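N-acetylglucosamine-6-phosphate deacetylase (Thermotoga maritima, PDB 1O12) probably removes the acetyl group from N-acetylglucosamine 6-phosphate, as a metal-dependent hydrolase of the NagA family. Local coordinates at residues V234-I239 with K251-V256; D276-T279 with L284-K287; V354-D357 with N361-M364. All blocks are in the same frame, centred on the assembly; numbering follows the deposited sequence.

Contact 1. Residues V234-I239 with K251-V256; sequences VKLELI and KLVYKV
Val-253 meets Leu-236 and Leu-238 with a single methyl group, CG1, and the tight part of the contact is confined to this point. CG1 of Val-253 lies 4.0 Å from CD1 of Leu-236. The same CG1 is 4.0 Å from CD2 of Leu-238 and 4.1 Å from CD1 of that residue, so it faces both branches of one leucine and one branch of the other. The valine's first torsion (175°) sets CG1 anti to the backbone N, where it reaches the strand between the two leucines. All three residues are buried, but the area involved is small, 112 Å² over both sides, and the nearest CA atoms, of Leu-236 and Val-253, remain 8.9 Å apart: side-chain ends alone span the gap. Contact with the strand ends where the helix turns from it: Tyr-254 is partly exposed and its ring leads away, while the outer face meets the second subunit, Lys-255 in a salt bridge with Asp-232 of that subunit and Val-256 on its Val-256. Ile-262 packs on both Leu-238 and Val-253, tying in the following strand. Strand 235-239, helix 247-257 and strand 262-265 form a beta-alpha-beta unit, the repeating element of the TIM-barrel fold to which amidohydrolases belong.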
# COMPACT_ATOMS: atom_id res chain seq x y z
N VAL A 234 4.09 -0.84 13.09
CA VAL A 234 2.69 -0.67 13.49
C VAL A 234 2.04 -1.96 12.99
O VAL A 234 2.13 -2.28 11.79
CB VAL A 234 1.98 0.49 12.73
CG1 VAL A 234 0.47 0.32 12.80
CG2 VAL A 234 2.37 1.81 13.31
N LYS A 235 1.40 -2.71 13.87
CA LYS A 235 0.78 -3.94 13.41
C LYS A 235 -0.69 -3.69 13.04
O LYS A 235 -1.32 -2.79 13.61
CB LYS A 235 0.90 -5.03 14.48
CG LYS A 235 2.32 -5.26 14.98
CD LYS A 235 2.41 -6.59 15.73
CE LYS A 235 3.80 -6.84 16.29
NZ LYS A 235 4.86 -6.57 15.27
N LEU A 236 -1.24 -4.47 12.12
CA LEU A 236 -2.61 -4.27 11.71
C LEU A 236 -3.43 -5.51 11.97
O LEU A 236 -3.02 -6.61 11.60
CB LEU A 236 -2.70 -3.94 10.22
CG LEU A 236 -1.73 -2.93 9.61
CD1 LEU A 236 -2.00 -2.77 8.12
CD2 LEU A 236 -1.90 -1.60 10.33
N GLU A 237 -4.58 -5.37 12.60
CA GLU A 237 -5.36 -6.57 12.79
C GLU A 237 -6.26 -6.71 11.55
O GLU A 237 -6.72 -5.73 11.00
CB GLU A 237 -6.12 -6.55 14.14
CG GLU A 237 -7.35 -5.72 14.27
CD GLU A 237 -7.97 -5.78 15.67
OE1 GLU A 237 -9.16 -5.45 15.79
OE2 GLU A 237 -7.28 -6.13 16.67
N LEU A 238 -6.44 -7.94 11.08
CA LEU A 238 -7.23 -8.20 9.89
C LEU A 238 -8.32 -9.27 10.12
O LEU A 238 -8.04 -10.32 10.68
CB LEU A 238 -6.34 -8.69 8.76
CG LEU A 238 -5.05 -8.04 8.28
CD1 LEU A 238 -4.59 -8.83 7.04
CD2 LEU A 238 -5.25 -6.55 7.93
N ILE A 239 -9.54 -9.01 9.66
CA ILE A 239 -10.60 -10.01 9.79
C ILE A 239 -10.63 -10.79 8.47
O ILE A 239 -11.13 -10.27 7.48
CB ILE A 239 -11.97 -9.34 10.02
CG1 ILE A 239 -11.95 -8.57 11.34
CG2 ILE A 239 -13.08 -10.40 10.01
CD1 ILE A 239 -13.06 -7.54 11.46
N LYS A 251 -4.32 -9.93 0.29
CA LYS A 251 -3.09 -10.21 -0.44
C LYS A 251 -2.21 -8.96 -0.50
O LYS A 251 -0.99 -9.06 -0.40
CB LYS A 251 -3.39 -10.68 -1.85
CG LYS A 251 -2.42 -11.74 -2.34
CD LYS A 251 -2.98 -12.45 -3.61
CE LYS A 251 -4.35 -13.10 -3.33
NZ LYS A 251 -4.96 -13.77 -4.53
N LEU A 252 -2.83 -7.80 -0.65
CA LEU A 252 -2.11 -6.53 -0.70
C LEU A 252 -1.52 -6.18 0.68
O LEU A 252 -0.33 -5.87 0.79
CB LEU A 252 -3.05 -5.40 -1.16
CG LEU A 252 -2.46 -3.98 -1.18
CD1 LEU A 252 -1.09 -3.98 -1.92
CD2 LEU A 252 -3.47 -3.03 -1.85
N VAL A 253 -2.33 -6.24 1.73
CA VAL A 253 -1.80 -5.92 3.05
C VAL A 253 -0.64 -6.88 3.38
O VAL A 253 0.40 -6.47 3.92
CB VAL A 253 -2.87 -6.03 4.14
CG1 VAL A 253 -2.23 -5.81 5.49
CG2 VAL A 253 -3.95 -5.01 3.89
N TYR A 254 -0.81 -8.14 3.01
CA TYR A 254 0.25 -9.11 3.28
C TYR A 254 1.53 -8.69 2.54
O TYR A 254 2.62 -8.65 3.13
CB TYR A 254 -0.18 -10.50 2.86
CG TYR A 254 0.94 -11.49 2.83
CD1 TYR A 254 1.70 -11.75 3.97
CD2 TYR A 254 1.24 -12.19 1.65
CE1 TYR A 254 2.72 -12.70 3.95
CE2 TYR A 254 2.25 -13.14 1.62
CZ TYR A 254 2.99 -13.39 2.77
OH TYR A 254 3.96 -14.37 2.73
N LYS A 255 1.39 -8.34 1.27
CA LYS A 255 2.51 -7.90 0.45
C LYS A 255 3.28 -6.71 1.08
O LYS A 255 4.51 -6.71 1.11
CB LYS A 255 1.99 -7.51 -0.91
CG LYS A 255 3.06 -7.02 -1.85
CD LYS A 255 2.43 -6.52 -3.13
CE LYS A 255 3.48 -6.10 -4.13
NZ LYS A 255 4.22 -7.30 -4.56
N VAL A 256 2.54 -5.73 1.60
CA VAL A 256 3.14 -4.55 2.21
C VAL A 256 3.65 -4.73 3.63
O VAL A 256 4.75 -4.31 3.96
CB VAL A 256 2.12 -3.39 2.26
CG1 VAL A 256 2.78 -2.15 2.83
CG2 VAL A 256 1.55 -3.15 0.87

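Contact 2. Residues D276-T279 with L284-K287; sequences DGTT and LVVK
Thr-279 O receives the backbone N-H of Val-286 at 2.9 Å, and the angle of 168° at the hydrogen makes this a nearly straight bond between the two chain segments. The donor nitrogen is nevertheless tilted out of the carbonyl plane. Beside this link, Thr-278 contributes its methyl group: CG2 rests 3.6 Å from Val-286 O and 3.8 Å from Lys-287 CD. The threonine and lysine side chains run next to each other in the same direction; the atom touched is CD, so the contact is with the aliphatic part of the lysine. A first torsion of -58° places CG2 of Thr-278 anti to the backbone N, facing the partner segment, and swings the hydroxyl back to its own chain. There OG1 donates to Gly-277 O at 2.8 Å from above the carbonyl plane, a poorly directed bond that at most favours this rotamer. Further out, Asp-276 OD1 accepts from Gly-291 N, and Lys-287 shares a backbone bond with Arg-294, so both segments are tied to the chain that follows. Val-286, buried, packs on Leu-281 and on Ala-301, a residue predicted to bind substrate. Resting on the Val-286 to Thr-279 bond, this is a loosely paired beta hairpin at the protein surface, beside the probable substrate pocket.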
# COMPACT_ATOMS: atom_id res chain seq x y z
N ASP A 276 -28.87 -18.44 10.58
CA ASP A 276 -29.04 -17.04 10.21
C ASP A 276 -30.27 -16.51 10.95
O ASP A 276 -31.39 -16.55 10.45
CB ASP A 276 -29.23 -16.90 8.69
CG ASP A 276 -27.94 -17.13 7.91
OD1 ASP A 276 -26.95 -16.40 8.15
OD2 ASP A 276 -27.90 -18.04 7.06
N GLY A 277 -30.06 -16.03 12.17
CA GLY A 277 -31.17 -15.51 12.94
C GLY A 277 -31.21 -14.00 12.97
O GLY A 277 -30.91 -13.34 11.96
N THR A 278 -31.57 -13.45 14.13
CA THR A 278 -31.66 -12.01 14.29
C THR A 278 -31.44 -11.57 15.73
O THR A 278 -32.39 -11.57 16.52
CB THR A 278 -33.03 -11.50 13.81
OG1 THR A 278 -33.22 -11.87 12.44
CG2 THR A 278 -33.12 -9.98 13.95
N THR A 279 -30.21 -11.19 16.07
CA THR A 279 -29.90 -10.76 17.43
C THR A 279 -29.51 -9.28 17.49
O THR A 279 -30.03 -8.46 16.72
CB THR A 279 -28.75 -11.61 18.07
OG1 THR A 279 -27.60 -11.58 17.21
CG2 THR A 279 -29.18 -13.07 18.25
N LEU A 284 -28.22 -2.57 19.77
CA LEU A 284 -28.48 -2.38 18.33
C LEU A 284 -28.87 -3.69 17.67
O LEU A 284 -28.22 -4.71 17.90
CB LEU A 284 -27.23 -1.85 17.62
CG LEU A 284 -26.80 -0.43 17.98
CD1 LEU A 284 -25.49 -0.07 17.28
CD2 LEU A 284 -27.92 0.51 17.57
N VAL A 285 -29.91 -3.67 16.83
CA VAL A 285 -30.35 -4.89 16.15
C VAL A 285 -29.45 -5.23 14.95
O VAL A 285 -29.00 -4.35 14.21
CB VAL A 285 -31.84 -4.77 15.68
CG1 VAL A 285 -32.21 -5.96 14.81
CG2 VAL A 285 -32.76 -4.72 16.90
N VAL A 286 -29.20 -6.52 14.78
CA VAL A 286 -28.34 -7.01 13.71
C VAL A 286 -29.03 -8.17 13.01
O VAL A 286 -29.65 -9.01 13.65
CB VAL A 286 -26.99 -7.51 14.29
CG1 VAL A 286 -26.00 -7.72 13.20
CG2 VAL A 286 -26.45 -6.50 15.28
N LYS A 287 -28.91 -8.20 11.69
CA LYS A 287 -29.50 -9.25 10.87
C LYS A 287 -28.36 -10.05 10.32
O LYS A 287 -27.37 -9.48 9.86
CB LYS A 287 -30.27 -8.65 9.70
CG LYS A 287 -31.38 -7.68 10.08
CD LYS A 287 -32.65 -8.40 10.49
CE LYS A 287 -33.81 -7.41 10.63
NZ LYS A 287 -34.02 -6.58 9.39

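Contact 3. Residues V354-D357 with N361-M364; sequences VLLD and NVVM
Asp-357 and Asn-361 bring a carboxylate and an amide together with their planes 84° apart, almost perpendicular. The backbone N of Asn-361 comes in over the carboxylate, 61° out of its plane, and donates to Asp-357 OD1 at 3.0 Å. A second link, from Asn-361 ND2 to OD2 of Asp-357, is doubtful because OD2 is modelled too close to a neighbour. A first torsion of 64° folds the aspartate back between its own N and carbonyl carbon, which brings OD1 to the Asn-361 amide. With an alanine here, the Asn-361 N-H would lose its carboxylate acceptor, and the turn end of the hairpin would probably be held less firmly. Asp-357 N donates to Asn-361 O at 2.9 Å, in the carbonyl plane.

Farther along, Leu-355 O is gripped by two successive amides, Val-363 N at 2.9 Å and Met-364 N at 3.3 Å, the latter bond more bent. Two residues opposite one make this a classic beta bulge. Leu-355 N returns a bond of 2.7 Å to Met-364 O, again in the carbonyl plane.

Apolar pairs lie on both faces. On one, the Val-354 and Val-362 side chains cross at about a right angle, CG2 of Val-354 lying 3.8 Å from CG1 of Val-362. On the other, Leu-355 CB meets Met-364 CB, of a selenomethionine, at 4.0 Å. Leu-355 CD2 also reaches Val-363 CG2, at 4.1 Å.

Strand 353-356 runs between strands 52-59 and 362-367, antiparallel to both: Val-354 and Leu-356 rest on Met-54, and Leu-355 on Leu-53. Strand 370-374 continues the pairing beyond 362-367, with Phe-373 against Val-362, while helix 307-318 touches Asn-361 and Val-362 through Lys-312 and Ser-308.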
# COMPACT_ATOMS: atom_id res chain seq x y z
N VAL A 354 -1.46 -26.01 19.77
CA VAL A 354 -2.57 -26.52 19.01
C VAL A 354 -2.04 -27.50 17.98
O VAL A 354 -1.08 -27.22 17.26
CB VAL A 354 -3.38 -25.39 18.31
CG1 VAL A 354 -2.48 -24.55 17.41
CG2 VAL A 354 -4.55 -26.01 17.52
N LEU A 355 -2.64 -28.68 17.93
CA LEU A 355 -2.25 -29.70 16.95
C LEU A 355 -3.30 -29.68 15.84
O LEU A 355 -4.50 -29.63 16.12
CB LEU A 355 -2.20 -31.08 17.59
CG LEU A 355 -1.60 -32.15 16.69
CD1 LEU A 355 -0.06 -31.96 16.60
CD2 LEU A 355 -1.95 -33.54 17.24
N LEU A 356 -2.86 -29.74 14.58
CA LEU A 356 -3.78 -29.70 13.44
C LEU A 356 -3.48 -30.76 12.39
O LEU A 356 -2.39 -31.32 12.37
CB LEU A 356 -3.68 -28.33 12.78
CG LEU A 356 -3.66 -27.15 13.76
CD1 LEU A 356 -2.23 -26.84 14.19
CD2 LEU A 356 -4.31 -25.96 13.10
N ASP A 357 -4.45 -31.05 11.51
CA ASP A 357 -4.18 -32.00 10.42
C ASP A 357 -3.52 -31.11 9.35
O ASP A 357 -3.47 -29.89 9.52
CB ASP A 357 -5.45 -32.67 9.90
CG ASP A 357 -6.42 -31.71 9.25
OD1 ASP A 357 -5.98 -30.71 8.67
OD2 ASP A 357 -7.64 -31.97 9.30
N ASN A 361 -7.00 -28.31 10.20
CA ASN A 361 -8.21 -28.51 10.99
C ASN A 361 -7.68 -28.81 12.39
O ASN A 361 -6.73 -29.58 12.55
CB ASN A 361 -9.00 -29.71 10.48
CG ASN A 361 -9.78 -29.39 9.22
OD1 ASN A 361 -10.47 -28.36 9.14
ND2 ASN A 361 -9.69 -30.28 8.22
N VAL A 362 -8.26 -28.16 13.39
CA VAL A 362 -7.82 -28.38 14.76
C VAL A 362 -8.21 -29.77 15.21
O VAL A 362 -9.36 -30.20 15.01
CB VAL A 362 -8.46 -27.41 15.75
CG1 VAL A 362 -7.94 -27.72 17.14
CG2 VAL A 362 -8.15 -25.95 15.36
N VAL A 363 -7.25 -30.47 15.81
CA VAL A 363 -7.51 -31.79 16.30
C VAL A 363 -7.18 -31.90 17.79
O VAL A 363 -7.54 -32.85 18.45
CB VAL A 363 -6.77 -32.88 15.43
CG1 VAL A 363 -5.89 -32.23 14.41
CG2 VAL A 363 -5.94 -33.81 16.30
N MSE A 364 -6.52 -30.90 18.35
CA MSE A 364 -6.18 -30.96 19.76
C MSE A 364 -5.60 -29.65 20.25
O MSE A 364 -4.76 -29.04 19.60
CB MSE A 364 -5.19 -32.10 20.02
CG MSE A 364 -4.81 -32.24 21.50
SE MSE A 364 -3.82 -33.90 21.98
CE MSE A 364 -2.06 -33.21 22.43

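Overall arrangement
The contacts follow one another along the chain, each closing before the next opens, and none touches another. Centres of contacts 1 and 2 are 29 Å apart, those of 1 and 3 are 25 Å apart, and those of 2 and 3 are 32 Å apart; the nearest atoms of any two are at least about 13 Å apart. No strand or helix is shared. Contact 1 packs helix 247-257 on the middle strand of the parallel sheet 206-207, 235-239, 262-265; contact 2 lies in a separate antiparallel sheet, and contact 3 in the hairpin paired with strand 52-59. They therefore sample three separate parts of the fold: a barrel element, a surface hairpin near predicted substrate-binding residues, and a C-terminal hairpin away from the annotated sites.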